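Local coordinates for protein methylmalonyl-CoA carboxyltransferase 5S subunit (Propionibacterium freudenreichii subsp. shermanii, PDB 1RQB) that transfers a carboxyl group from the biotin of the 1.3S subunit to pyruvate, forming oxaloacetate, in a cobalt-containing TIM-barrel active site, at residues V25-L30 against N263-V268; G162-T167 against G182-M187; I223-H228 against V236-A241; Q317-M322 against P356-P361. All blocks are in the same frame, centred on the assembly; numbering follows the deposited sequence.

Overall arrangement
Strand 23-29 and helix 265-271 meet in interaction 1, which closes the widest loop: 25-30 returns to 263-268 after almost the whole TIM barrel has been traversed. Two local closures nest within that loop, in series. Interaction 2 packs strand 159-163 under helix 174-186, and interaction 3 packs strand 223-225 under helix 234-243 while its histidines hold the cobalt. Interactions 1 and 3 touch, Val268 CG2 lying 3.8 Å from Leu238 CD2. Interaction 4 follows in the conserved carboxylase domain, joining the start of helix 320-331 to the 356-361 loop; Thr167 CB of interaction 2 meets Pro357 CA at 4.0 Å.

Interaction 1: residues V25-L30 against N263-V268; sequences VGITEL and NPTESV
Thr265, the first residue of helix 265-271 after the N-cap Pro264, gives its hydroxyl to Glu29 at the end of strand 23-29: OG1 donates to Glu29 OE1 over 2.7 Å. The hydroxyl reaches the syn side of the carboxylate but lies 23° out of its plane, and the two side chains run at about a right angle. Thr265 OG1 also pairs with the hydroxyl of Thr251 on the neighbouring strand. Glu29 starts with CG opposite its own backbone N (chi1 180°), then folds at chi2, which swings the carboxylate toward the helix. Glu29 OE2 takes the backbone N of Ile253 and of Val31, with a weak 3.3 Å bond from Leu30 N, while Tyr61 OH adds a weak bond to OE1. One turn on, Val268 N bonds to Pro264 O at 2.9 Å, and Val268 CG1 meets Ile27 CD1 at 4.1 Å. This apolar pair is part of the strand-helix layer of the TIM barrel, beside the polar one. A glutamine in place of Glu29 would probably present an N-H to one set of donors, costing Thr265 OG1 its carboxylate acceptor or leaving the backbone N of Ile253 and Val31 facing another donor. A buried carboxylate met by hydroxyl and backbone N-H donors is consistent with an ionised group that ties strand end, following turn and helix start together.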
loop_
_atom_site.group_PDB
_atom_site.type_symbol
_atom_site.label_atom_id
_atom_site.label_comp_id
_atom_site.label_asym_id
_atom_site.label_seq_id
_atom_site.Cartn_x
_atom_site.Cartn_y
_atom_site.Cartn_z
ATOM N N VAL A 25 20.230 -0.886 -8.794
ATOM C CA VAL A 25 19.888 -1.499 -7.503
ATOM C C VAL A 25 19.338 -2.896 -7.800
ATOM O O VAL A 25 18.506 -3.058 -8.692
ATOM C CB VAL A 25 18.800 -0.679 -6.770
ATOM C CG1 VAL A 25 18.491 -1.314 -5.413
ATOM C CG2 VAL A 25 19.266 0.754 -6.589
ATOM N N GLY A 26 19.818 -3.904 -7.083
ATOM C CA GLY A 26 19.327 -5.249 -7.327
ATOM C C GLY A 26 17.993 -5.480 -6.632
ATOM O O GLY A 26 17.704 -4.865 -5.608
ATOM N N ILE A 27 17.193 -6.390 -7.173
ATOM C CA ILE A 27 15.880 -6.702 -6.591
ATOM C C ILE A 27 15.756 -8.209 -6.359
ATOM O O ILE A 27 16.062 -9.006 -7.245
ATOM C CB ILE A 27 14.728 -6.327 -7.540
ATOM C CG1 ILE A 27 14.712 -4.815 -7.784
ATOM C CG2 ILE A 27 13.391 -6.853 -6.969
ATOM C CD1 ILE A 27 14.368 -3.990 -6.585
ATOM N N THR A 28 15.319 -8.576 -5.159
ATOM C CA THR A 28 15.061 -9.986 -4.832
ATOM C C THR A 28 13.542 -10.172 -4.806
ATOM O O THR A 28 12.836 -9.426 -4.128
ATOM C CB THR A 28 15.665 -10.372 -3.465
ATOM O OG1 THR A 28 17.073 -10.569 -3.619
ATOM C CG2 THR A 28 15.037 -11.679 -2.922
ATOM N N GLU A 29 13.040 -11.144 -5.571
ATOM C CA GLU A 29 11.598 -11.420 -5.652
ATOM C C GLU A 29 11.201 -12.414 -4.557
ATOM O O GLU A 29 11.856 -13.438 -4.369
ATOM C CB GLU A 29 11.248 -11.971 -7.039
ATOM C CG GLU A 29 9.760 -12.304 -7.246
ATOM C CD GLU A 29 8.824 -11.120 -7.000
ATOM O OE1 GLU A 29 8.985 -10.031 -7.618
ATOM O OE2 GLU A 29 7.912 -11.289 -6.178
ATOM N N LEU A 30 10.089 -12.129 -3.873
ATOM C CA LEU A 30 9.647 -12.943 -2.731
ATOM C C LEU A 30 8.335 -13.687 -2.992
ATOM O O LEU A 30 7.841 -14.372 -2.098
ATOM C CB LEU A 30 9.419 -12.027 -1.528
ATOM C CG LEU A 30 10.595 -11.158 -1.076
ATOM C CD1 LEU A 30 10.094 -10.095 -0.079
ATOM C CD2 LEU A 30 11.644 -12.051 -0.418
ATOM N N ASN A 263 6.364 -4.535 -0.186
ATOM C CA ASN A 263 6.183 -3.460 -1.171
ATOM C C ASN A 263 6.254 -4.109 -2.554
ATOM O O ASN A 263 6.981 -5.085 -2.747
ATOM C CB ASN A 263 7.251 -2.384 -0.950
ATOM C CG ASN A 263 7.145 -1.765 0.438
ATOM O OD1 ASN A 263 6.142 -1.134 0.771
ATOM N ND2 ASN A 263 8.163 -1.985 1.269
ATOM N N PRO A 264 5.466 -3.597 -3.521
ATOM C CA PRO A 264 5.378 -4.107 -4.894
ATOM C C PRO A 264 6.625 -3.942 -5.766
ATOM O O PRO A 264 7.183 -2.853 -5.885
ATOM C CB PRO A 264 4.159 -3.366 -5.477
ATOM C CG PRO A 264 3.542 -2.627 -4.295
ATOM C CD PRO A 264 4.700 -2.345 -3.403
ATOM N N THR A 265 7.027 -5.045 -6.389
ATOM C CA THR A 265 8.218 -5.072 -7.252
ATOM C C THR A 265 8.131 -3.990 -8.331
ATOM O O THR A 265 9.049 -3.187 -8.499
ATOM C CB THR A 265 8.344 -6.456 -7.934
ATOM O OG1 THR A 265 8.535 -7.459 -6.928
ATOM C CG2 THR A 265 9.515 -6.472 -8.934
ATOM N N GLU A 266 7.025 -3.965 -9.065
ATOM C CA GLU A 266 6.899 -2.997 -10.165
ATOM C C GLU A 266 6.879 -1.560 -9.639
ATOM O O GLU A 266 7.423 -0.661 -10.278
ATOM C CB GLU A 266 5.641 -3.273 -10.974
ATOM C CG GLU A 266 5.581 -4.688 -11.531
ATOM C CD GLU A 266 4.637 -5.569 -10.728
ATOM O OE1 GLU A 266 4.901 -5.816 -9.528
ATOM O OE2 GLU A 266 3.618 -5.998 -11.298
ATOM N N SER A 267 6.244 -1.329 -8.492
ATOM C CA SER A 267 6.194 0.032 -7.937
ATOM C C SER A 267 7.603 0.490 -7.556
ATOM O O SER A 267 7.989 1.628 -7.823
ATOM C CB SER A 267 5.281 0.070 -6.711
ATOM O OG SER A 267 3.946 -0.257 -7.073
ATOM N N VAL A 268 8.380 -0.398 -6.939
ATOM C CA VAL A 268 9.749 -0.043 -6.540
ATOM C C VAL A 268 10.595 0.229 -7.785
ATOM O O VAL A 268 11.399 1.160 -7.809
ATOM C CB VAL A 268 10.382 -1.155 -5.670
ATOM C CG1 VAL A 268 11.873 -0.916 -5.489
ATOM C CG2 VAL A 268 9.710 -1.159 -4.310
#

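Interaction 2: residues G162-T167 against G182-M187; sequences GTICYT and GQLLDM
The Gly162-Thr163 peptide is the flat group here, and Leu184 covers one of its faces: the methyl CD1 stands almost straight above Gly162 C, 3.8 Å away. Along one edge of the strand, backbone hydrogen bonds tie Gly162 to Ser191 and Ala193. This is the first strand and the helix of a beta-alpha-beta unit of the TIM barrel, formed by strand 159-163, helix 174-186 and strand 191-193. Gly162 brings the helix close, with its CA only 5.7 Å from that of Leu184, and a beta carbon on the glycine would fall 3.2 Å from Leu184 CD2, which is tight. Thr163 turns its side chain from the helix toward the barrel interior, where OG1 bonds to Val136 O, but its carbonyl O still lies 3.9 Å from Leu184 CD1. On the helix Leu184 also packs on Ile192 of the next strand and on Met146 and Met150 of helix 144-155, so this one residue fills the seam between two helices and the sheet. Ile164 keeps CG1 beside its backbone N (chi1 -67°), which turns that branch to the leucine. The two side chains approach at a slant, and CG1 of Ile164 touches CD1 of Leu184 at 3.7 Å.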
loop_
_atom_site.group_PDB
_atom_site.type_symbol
_atom_site.label_atom_id
_atom_site.label_comp_id
_atom_site.label_asym_id
_atom_site.label_seq_id
_atom_site.Cartn_x
_atom_site.Cartn_y
_atom_site.Cartn_z
ATOM N N GLY A 162 24.450 -13.099 6.237
ATOM C CA GLY A 162 24.214 -12.989 7.672
ATOM C C GLY A 162 23.088 -11.999 7.877
ATOM O O GLY A 162 23.067 -10.951 7.232
ATOM N N THR A 163 22.190 -12.285 8.807
ATOM C CA THR A 163 21.010 -11.425 8.979
ATOM C C THR A 163 20.962 -10.726 10.336
ATOM O O THR A 163 21.302 -11.292 11.373
ATOM C CB THR A 163 19.728 -12.253 8.886
ATOM O OG1 THR A 163 19.702 -12.942 7.636
ATOM C CG2 THR A 163 18.501 -11.363 9.008
ATOM N N ILE A 164 20.484 -9.491 10.282
ATOM C CA ILE A 164 20.244 -8.674 11.479
ATOM C C ILE A 164 18.738 -8.404 11.525
ATOM O O ILE A 164 18.187 -7.820 10.592
ATOM C CB ILE A 164 20.947 -7.312 11.395
ATOM C CG1 ILE A 164 22.466 -7.490 11.420
ATOM C CG2 ILE A 164 20.498 -6.430 12.562
ATOM C CD1 ILE A 164 23.215 -6.229 11.039
ATOM N N CYS A 165 18.065 -8.871 12.570
ATOM C CA CYS A 165 16.626 -8.606 12.699
ATOM C C CYS A 165 16.478 -7.218 13.325
ATOM O O CYS A 165 16.970 -6.955 14.423
ATOM C CB CYS A 165 15.938 -9.645 13.583
ATOM S SG CYS A 165 15.832 -11.267 12.810
ATOM N N TYR A 166 15.816 -6.341 12.591
ATOM C CA TYR A 166 15.625 -4.957 13.041
ATOM C C TYR A 166 14.457 -4.880 14.023
ATOM O O TYR A 166 13.412 -5.503 13.836
ATOM C CB TYR A 166 15.309 -4.037 11.861
ATOM C CG TYR A 166 15.121 -2.600 12.300
ATOM C CD1 TYR A 166 16.219 -1.815 12.645
ATOM C CD2 TYR A 166 13.842 -2.040 12.418
ATOM C CE1 TYR A 166 16.053 -0.502 13.095
ATOM C CE2 TYR A 166 13.664 -0.732 12.874
ATOM C CZ TYR A 166 14.774 0.031 13.208
ATOM O OH TYR A 166 14.614 1.328 13.641
ATOM N N THR A 167 14.654 -4.118 15.084
ATOM C CA THR A 167 13.552 -3.902 16.031
ATOM C C THR A 167 13.746 -2.527 16.670
ATOM O O THR A 167 14.754 -1.859 16.439
ATOM C CB THR A 167 13.485 -5.001 17.147
ATOM O OG1 THR A 167 12.341 -4.759 17.981
ATOM C CG2 THR A 167 14.733 -4.973 18.025
ATOM N N GLY A 182 29.508 -6.138 11.910
ATOM C CA GLY A 182 30.923 -6.486 11.979
ATOM C C GLY A 182 31.144 -7.923 12.415
ATOM O O GLY A 182 32.017 -8.615 11.893
ATOM N N GLN A 183 30.354 -8.375 13.383
ATOM C CA GLN A 183 30.470 -9.758 13.868
ATOM C C GLN A 183 30.071 -10.731 12.757
ATOM O O GLN A 183 30.658 -11.802 12.621
ATOM C CB GLN A 183 29.586 -9.972 15.093
ATOM C CG GLN A 183 30.004 -9.131 16.288
ATOM C CD GLN A 183 29.010 -9.196 17.420
ATOM O OE1 GLN A 183 27.863 -8.772 17.284
ATOM N NE2 GLN A 183 29.445 -9.724 18.552
ATOM N N LEU A 184 29.083 -10.355 11.951
ATOM C CA LEU A 184 28.648 -11.244 10.863
ATOM C C LEU A 184 29.729 -11.312 9.782
ATOM O O LEU A 184 30.024 -12.382 9.252
ATOM C CB LEU A 184 27.329 -10.747 10.272
ATOM C CG LEU A 184 26.158 -10.847 11.249
ATOM C CD1 LEU A 184 24.919 -10.185 10.654
ATOM C CD2 LEU A 184 25.890 -12.316 11.558
ATOM N N LEU A 185 30.316 -10.170 9.440
ATOM C CA LEU A 185 31.376 -10.162 8.421
ATOM C C LEU A 185 32.571 -10.975 8.923
ATOM O O LEU A 185 33.261 -11.627 8.140
ATOM C CB LEU A 185 31.834 -8.735 8.134
ATOM C CG LEU A 185 30.842 -7.815 7.435
ATOM C CD1 LEU A 185 31.350 -6.382 7.530
ATOM C CD2 LEU A 185 30.660 -8.246 5.973
ATOM N N ASP A 186 32.809 -10.941 10.231
ATOM C CA ASP A 186 33.943 -11.668 10.823
ATOM C C ASP A 186 33.733 -13.181 10.733
ATOM O O ASP A 186 34.700 -13.940 10.703
ATOM C CB ASP A 186 34.157 -11.263 12.285
ATOM C CG ASP A 186 34.791 -9.893 12.423
ATOM O OD1 ASP A 186 35.337 -9.382 11.419
ATOM O OD2 ASP A 186 34.752 -9.331 13.541
HETATM N N MSE A 187 32.482 -13.628 10.697
HETATM C CA MSE A 187 32.252 -15.076 10.601
HETATM C C MSE A 187 32.001 -15.499 9.153
HETATM O O MSE A 187 31.317 -16.487 8.890
HETATM C CB MSE A 187 31.126 -15.523 11.531
HETATM C CG MSE A 187 29.800 -14.838 11.371
HETATM SE SE MSE A 187 28.641 -15.475 12.795
HETATM C CE MSE A 187 29.638 -14.833 14.322
#

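Interaction 3: residues I223-H228 against V236-A241; sequences INLHCH and VSLMKA. With CO (cobalt (II) ion), chain B.
Leu225 and Leu238 cross obliquely between strand 223-225 and helix 234-243, meeting through CD2 of the first and CD1 of the second at 4.0 Å. CG of Leu225 lies opposite the backbone N (chi1 176°), and the branch CD2 is driven against Ala241 CB at 3.5 Å, tighter than an ordinary carbon contact. Two residues along, Cys227 points to the same helix, its CB 4.0 Å from Leu238 CD1, which thus rests between leucine and cysteine. The pair belongs to a beta-alpha-beta unit of the TIM barrel, with strand and helix segments nearly antiparallel (166°) and their axes 10.4 Å apart. Alternation along the chain turns His226 away from the helix, and with His228 it reaches the cobalt. His226 NE2 lies 2.2 Å from the cobalt and His228 NE2 2.1 Å, and the two bonds make about 99° at the metal. A water 2.3 Å from the cobalt stands almost opposite His226 NE2. Asp34 and Lys195, which is partly carboxylated on its side-chain nitrogen, also belong to this site. Second-shell bonds fix both imidazole rings: His226 ND1 pairs with Asp250 OD2, and His228 ND1 with Pro260 O. The ring of His262 meets both histidines, inclined to each.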
loop_
_atom_site.group_PDB
_atom_site.type_symbol
_atom_site.label_atom_id
_atom_site.label_comp_id
_atom_site.label_asym_id
_atom_site.label_seq_id
_atom_site.Cartn_x
_atom_site.Cartn_y
_atom_site.Cartn_z
ATOM N N ILE A 223 24.769 -5.077 1.194
ATOM C CA ILE A 223 23.636 -5.072 2.129
ATOM C C ILE A 223 22.336 -5.253 1.343
ATOM O O ILE A 223 22.111 -4.582 0.337
ATOM C CB ILE A 223 23.555 -3.752 2.913
ATOM C CG1 ILE A 223 24.855 -3.522 3.694
ATOM C CG2 ILE A 223 22.396 -3.810 3.880
ATOM C CD1 ILE A 223 25.002 -2.113 4.246
ATOM N N ASN A 224 21.513 -6.191 1.803
ATOM C CA ASN A 224 20.202 -6.488 1.209
ATOM C C ASN A 224 19.138 -6.076 2.230
ATOM O O ASN A 224 19.217 -6.458 3.396
ATOM C CB ASN A 224 20.056 -7.989 0.933
ATOM C CG ASN A 224 20.912 -8.484 -0.234
ATOM O OD1 ASN A 224 20.522 -9.405 -0.951
ATOM N ND2 ASN A 224 22.081 -7.897 -0.410
ATOM N N LEU A 225 18.146 -5.291 1.817
ATOM C CA LEU A 225 17.120 -4.863 2.780
ATOM C C LEU A 225 15.818 -5.627 2.533
ATOM O O LEU A 225 15.325 -5.698 1.407
ATOM C CB LEU A 225 16.885 -3.350 2.658
ATOM C CG LEU A 225 15.787 -2.740 3.527
ATOM C CD1 LEU A 225 16.131 -2.925 5.005
ATOM C CD2 LEU A 225 15.641 -1.257 3.186
ATOM N N HIS A 226 15.285 -6.207 3.610
ATOM C CA HIS A 226 14.037 -6.984 3.580
ATOM C C HIS A 226 13.021 -6.305 4.499
ATOM O O HIS A 226 13.109 -6.413 5.722
ATOM C CB HIS A 226 14.296 -8.417 4.080
ATOM C CG HIS A 226 13.080 -9.295 4.083
ATOM N ND1 HIS A 226 12.633 -9.961 2.962
ATOM C CD2 HIS A 226 12.204 -9.599 5.073
ATOM C CE1 HIS A 226 11.534 -10.636 3.260
ATOM N NE2 HIS A 226 11.254 -10.434 4.537
ATOM N N CYS A 227 12.061 -5.601 3.913
ATOM C CA CYS A 227 11.042 -4.914 4.723
ATOM C C CYS A 227 9.643 -5.374 4.314
ATOM O O CYS A 227 9.346 -5.488 3.125
ATOM C CB CYS A 227 11.055 -3.396 4.476
ATOM S SG CYS A 227 12.349 -2.440 5.241
ATOM N N HIS A 228 8.800 -5.616 5.313
ATOM C CA HIS A 228 7.384 -5.920 5.068
ATOM C C HIS A 228 6.675 -4.566 4.961
ATOM O O HIS A 228 7.275 -3.538 5.273
ATOM C CB HIS A 228 6.819 -6.775 6.206
ATOM C CG HIS A 228 7.236 -8.214 6.119
ATOM N ND1 HIS A 228 6.336 -9.239 5.935
ATOM C CD2 HIS A 228 8.465 -8.788 6.109
ATOM C CE1 HIS A 228 6.990 -10.382 5.813
ATOM N NE2 HIS A 228 8.281 -10.136 5.913
ATOM N N VAL A 236 8.996 4.064 1.544
ATOM C CA VAL A 236 9.800 5.291 1.632
ATOM C C VAL A 236 11.151 4.926 2.251
ATOM O O VAL A 236 12.179 5.503 1.904
ATOM C CB VAL A 236 9.100 6.345 2.484
ATOM C CG1 VAL A 236 9.946 7.627 2.523
ATOM C CG2 VAL A 236 7.725 6.645 1.881
ATOM N N SER A 237 11.148 3.946 3.157
ATOM C CA SER A 237 12.393 3.478 3.783
ATOM C C SER A 237 13.290 2.853 2.712
ATOM O O SER A 237 14.506 3.032 2.737
ATOM C CB SER A 237 12.094 2.459 4.894
ATOM O OG SER A 237 11.302 3.067 5.913
ATOM N N LEU A 238 12.702 2.106 1.777
ATOM C CA LEU A 238 13.489 1.514 0.684
ATOM C C LEU A 238 14.162 2.627 -0.123
ATOM O O LEU A 238 15.332 2.522 -0.488
ATOM C CB LEU A 238 12.597 0.697 -0.252
ATOM C CG LEU A 238 12.522 -0.813 -0.018
ATOM C CD1 LEU A 238 12.113 -1.107 1.390
ATOM C CD2 LEU A 238 11.551 -1.437 -1.010
HETATM N N MSE A 239 13.426 3.694 -0.414
HETATM C CA MSE A 239 14.001 4.808 -1.186
HETATM C C MSE A 239 15.170 5.416 -0.406
HETATM O O MSE A 239 16.224 5.692 -0.976
HETATM C CB MSE A 239 12.952 5.892 -1.455
HETATM C CG MSE A 239 13.490 7.094 -2.243
HETATM SE SE MSE A 239 13.925 6.654 -4.120
HETATM C CE MSE A 239 15.825 6.567 -3.990
ATOM N N LYS A 240 14.988 5.641 0.895
ATOM C CA LYS A 240 16.064 6.197 1.731
ATOM C C LYS A 240 17.236 5.217 1.828
ATOM O O LYS A 240 18.393 5.632 1.894
ATOM C CB LYS A 240 15.541 6.534 3.143
ATOM C CG LYS A 240 14.685 7.785 3.155
ATOM C CD LYS A 240 15.537 8.946 2.698
ATOM C CE LYS A 240 14.760 10.235 2.585
ATOM N NZ LYS A 240 15.614 11.267 1.931
ATOM N N ALA A 241 16.941 3.919 1.839
ATOM C CA ALA A 241 18.017 2.921 1.919
ATOM C C ALA A 241 18.830 2.962 0.623
ATOM O O ALA A 241 20.050 2.805 0.634
ATOM C CB ALA A 241 17.436 1.516 2.144
HETATM CO CO CO B . 9.826 -11.595 5.705
HETATM O O HOH W 1 8.491 -13.063 6.794
#

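Interaction 4: residues Q317-M322 against P356-P361; sequences QIPGGM and PPLVTP
Met322 N donates to Pro319 O over 2.7 Å, turning the chain into helix 320-331 with Pro319 at its N-cap, and both residues lean on Leu358. Leu358 carries the contact from its side: its methyl CD1 reaches into the bend of 317-322 and touches three residues there. Gln317 O lies 3.2 Å from Leu358 CD1, a close contact in which the methyl packs against the carbonyl oxygen. The selenium of Met322, a selenomethionine here, lies 4.0 Å from the same methyl, its chain fully extended from a CG set opposite the backbone N (chi1 180°). Pro319 comes in with CG 3.9 Å from Leu358 O, and with CD 4.4 Å from Leu358 CD1. This is the conserved carboxylase domain, whose helices follow the TIM barrel in the chain; the side chain of Pro319 is about 10 Å from that of the cobalt ligand His228. Leu358 is the centre of an inverse gamma turn, closed by a weak 3.0 Å bond from Val359 N to Pro357 O, which thrusts the leucine toward the helix start. Arg350 links the segments from helix 339-352, giving NH1 to Gln317 OE1 and NE to Pro356 O.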
loop_
_atom_site.group_PDB
_atom_site.type_symbol
_atom_site.label_atom_id
_atom_site.label_comp_id
_atom_site.label_asym_id
_atom_site.label_seq_id
_atom_site.Cartn_x
_atom_site.Cartn_y
_atom_site.Cartn_z
ATOM N N GLN A 317 4.597 -1.595 20.468
ATOM C CA GLN A 317 5.670 -2.588 20.307
ATOM C C GLN A 317 5.075 -3.965 20.007
ATOM O O GLN A 317 5.807 -4.949 19.910
ATOM C CB GLN A 317 6.510 -2.752 21.578
ATOM C CG GLN A 317 7.306 -1.563 22.049
ATOM C CD GLN A 317 8.070 -1.885 23.337
ATOM O OE1 GLN A 317 8.792 -2.879 23.414
ATOM N NE2 GLN A 317 7.905 -1.040 24.352
ATOM N N ILE A 318 3.758 -4.056 19.854
ATOM C CA ILE A 318 3.144 -5.369 19.609
ATOM C C ILE A 318 2.656 -5.510 18.166
ATOM O O ILE A 318 1.833 -4.728 17.695
ATOM C CB ILE A 318 1.945 -5.599 20.539
ATOM C CG1 ILE A 318 2.378 -5.458 21.997
ATOM C CG2 ILE A 318 1.363 -6.980 20.289
ATOM C CD1 ILE A 318 1.221 -5.516 22.972
ATOM N N PRO A 319 3.164 -6.526 17.450
ATOM C CA PRO A 319 2.783 -6.800 16.055
ATOM C C PRO A 319 1.375 -7.398 16.031
ATOM O O PRO A 319 1.044 -8.257 16.847
ATOM C CB PRO A 319 3.829 -7.820 15.598
ATOM C CG PRO A 319 4.986 -7.601 16.538
ATOM C CD PRO A 319 4.308 -7.361 17.850
ATOM N N GLY A 320 0.553 -6.953 15.088
ATOM C CA GLY A 320 -0.810 -7.447 14.989
ATOM C C GLY A 320 -0.991 -8.954 15.065
ATOM O O GLY A 320 -2.007 -9.428 15.571
ATOM N N GLY A 321 -0.022 -9.710 14.556
ATOM C CA GLY A 321 -0.125 -11.158 14.586
ATOM C C GLY A 321 -0.029 -11.685 16.003
ATOM O O GLY A 321 -0.598 -12.723 16.341
HETATM N N MSE A 322 0.699 -10.950 16.835
HETATM C CA MSE A 322 0.901 -11.307 18.246
HETATM C C MSE A 322 -0.314 -10.841 19.051
HETATM O O MSE A 322 -0.784 -11.529 19.955
HETATM C CB MSE A 322 2.176 -10.619 18.754
HETATM C CG MSE A 322 2.545 -10.863 20.208
HETATM SE SE MSE A 322 4.174 -9.881 20.717
HETATM C CE MSE A 322 4.202 -10.282 22.609
ATOM N N PRO A 356 14.386 -9.056 23.395
ATOM C CA PRO A 356 14.643 -9.684 22.098
ATOM C C PRO A 356 13.672 -9.105 21.066
ATOM O O PRO A 356 12.628 -8.554 21.416
ATOM C CB PRO A 356 14.367 -11.157 22.371
ATOM C CG PRO A 356 13.259 -11.088 23.402
ATOM C CD PRO A 356 13.801 -10.016 24.346
ATOM N N PRO A 357 14.029 -9.191 19.775
ATOM C CA PRO A 357 13.161 -8.681 18.699
ATOM C C PRO A 357 11.870 -9.495 18.816
ATOM O O PRO A 357 11.924 -10.678 19.145
ATOM C CB PRO A 357 13.940 -9.035 17.433
ATOM C CG PRO A 357 15.380 -9.007 17.893
ATOM C CD PRO A 357 15.311 -9.687 19.244
ATOM N N LEU A 358 10.710 -8.894 18.556
ATOM C CA LEU A 358 9.457 -9.650 18.701
ATOM C C LEU A 358 9.058 -10.325 17.387
ATOM O O LEU A 358 8.069 -9.970 16.749
ATOM C CB LEU A 358 8.332 -8.751 19.215
ATOM C CG LEU A 358 8.529 -8.279 20.662
ATOM C CD1 LEU A 358 7.320 -7.490 21.094
ATOM C CD2 LEU A 358 8.731 -9.474 21.598
ATOM N N VAL A 359 9.851 -11.309 16.999
ATOM C CA VAL A 359 9.583 -12.085 15.781
ATOM C C VAL A 359 9.365 -13.537 16.211
ATOM O O VAL A 359 9.729 -13.917 17.323
ATOM C CB VAL A 359 10.772 -12.031 14.810
ATOM C CG1 VAL A 359 11.038 -10.605 14.415
ATOM C CG2 VAL A 359 12.011 -12.630 15.459
ATOM N N THR A 360 8.758 -14.335 15.347
ATOM C CA THR A 360 8.541 -15.748 15.690
ATOM C C THR A 360 9.907 -16.393 15.928
ATOM O O THR A 360 10.845 -16.166 15.165
ATOM C CB THR A 360 7.835 -16.491 14.550
ATOM O OG1 THR A 360 6.580 -15.857 14.281
ATOM C CG2 THR A 360 7.597 -17.946 14.932
ATOM N N PRO A 361 10.033 -17.219 16.979
ATOM C CA PRO A 361 9.033 -17.623 17.976
ATOM C C PRO A 361 9.003 -16.784 19.256
ATOM O O PRO A 361 8.159 -16.993 20.126
ATOM C CB PRO A 361 9.441 -19.054 18.274
ATOM C CG PRO A 361 10.938 -18.931 18.301
ATOM C CD PRO A 361 11.235 -18.071 17.083
#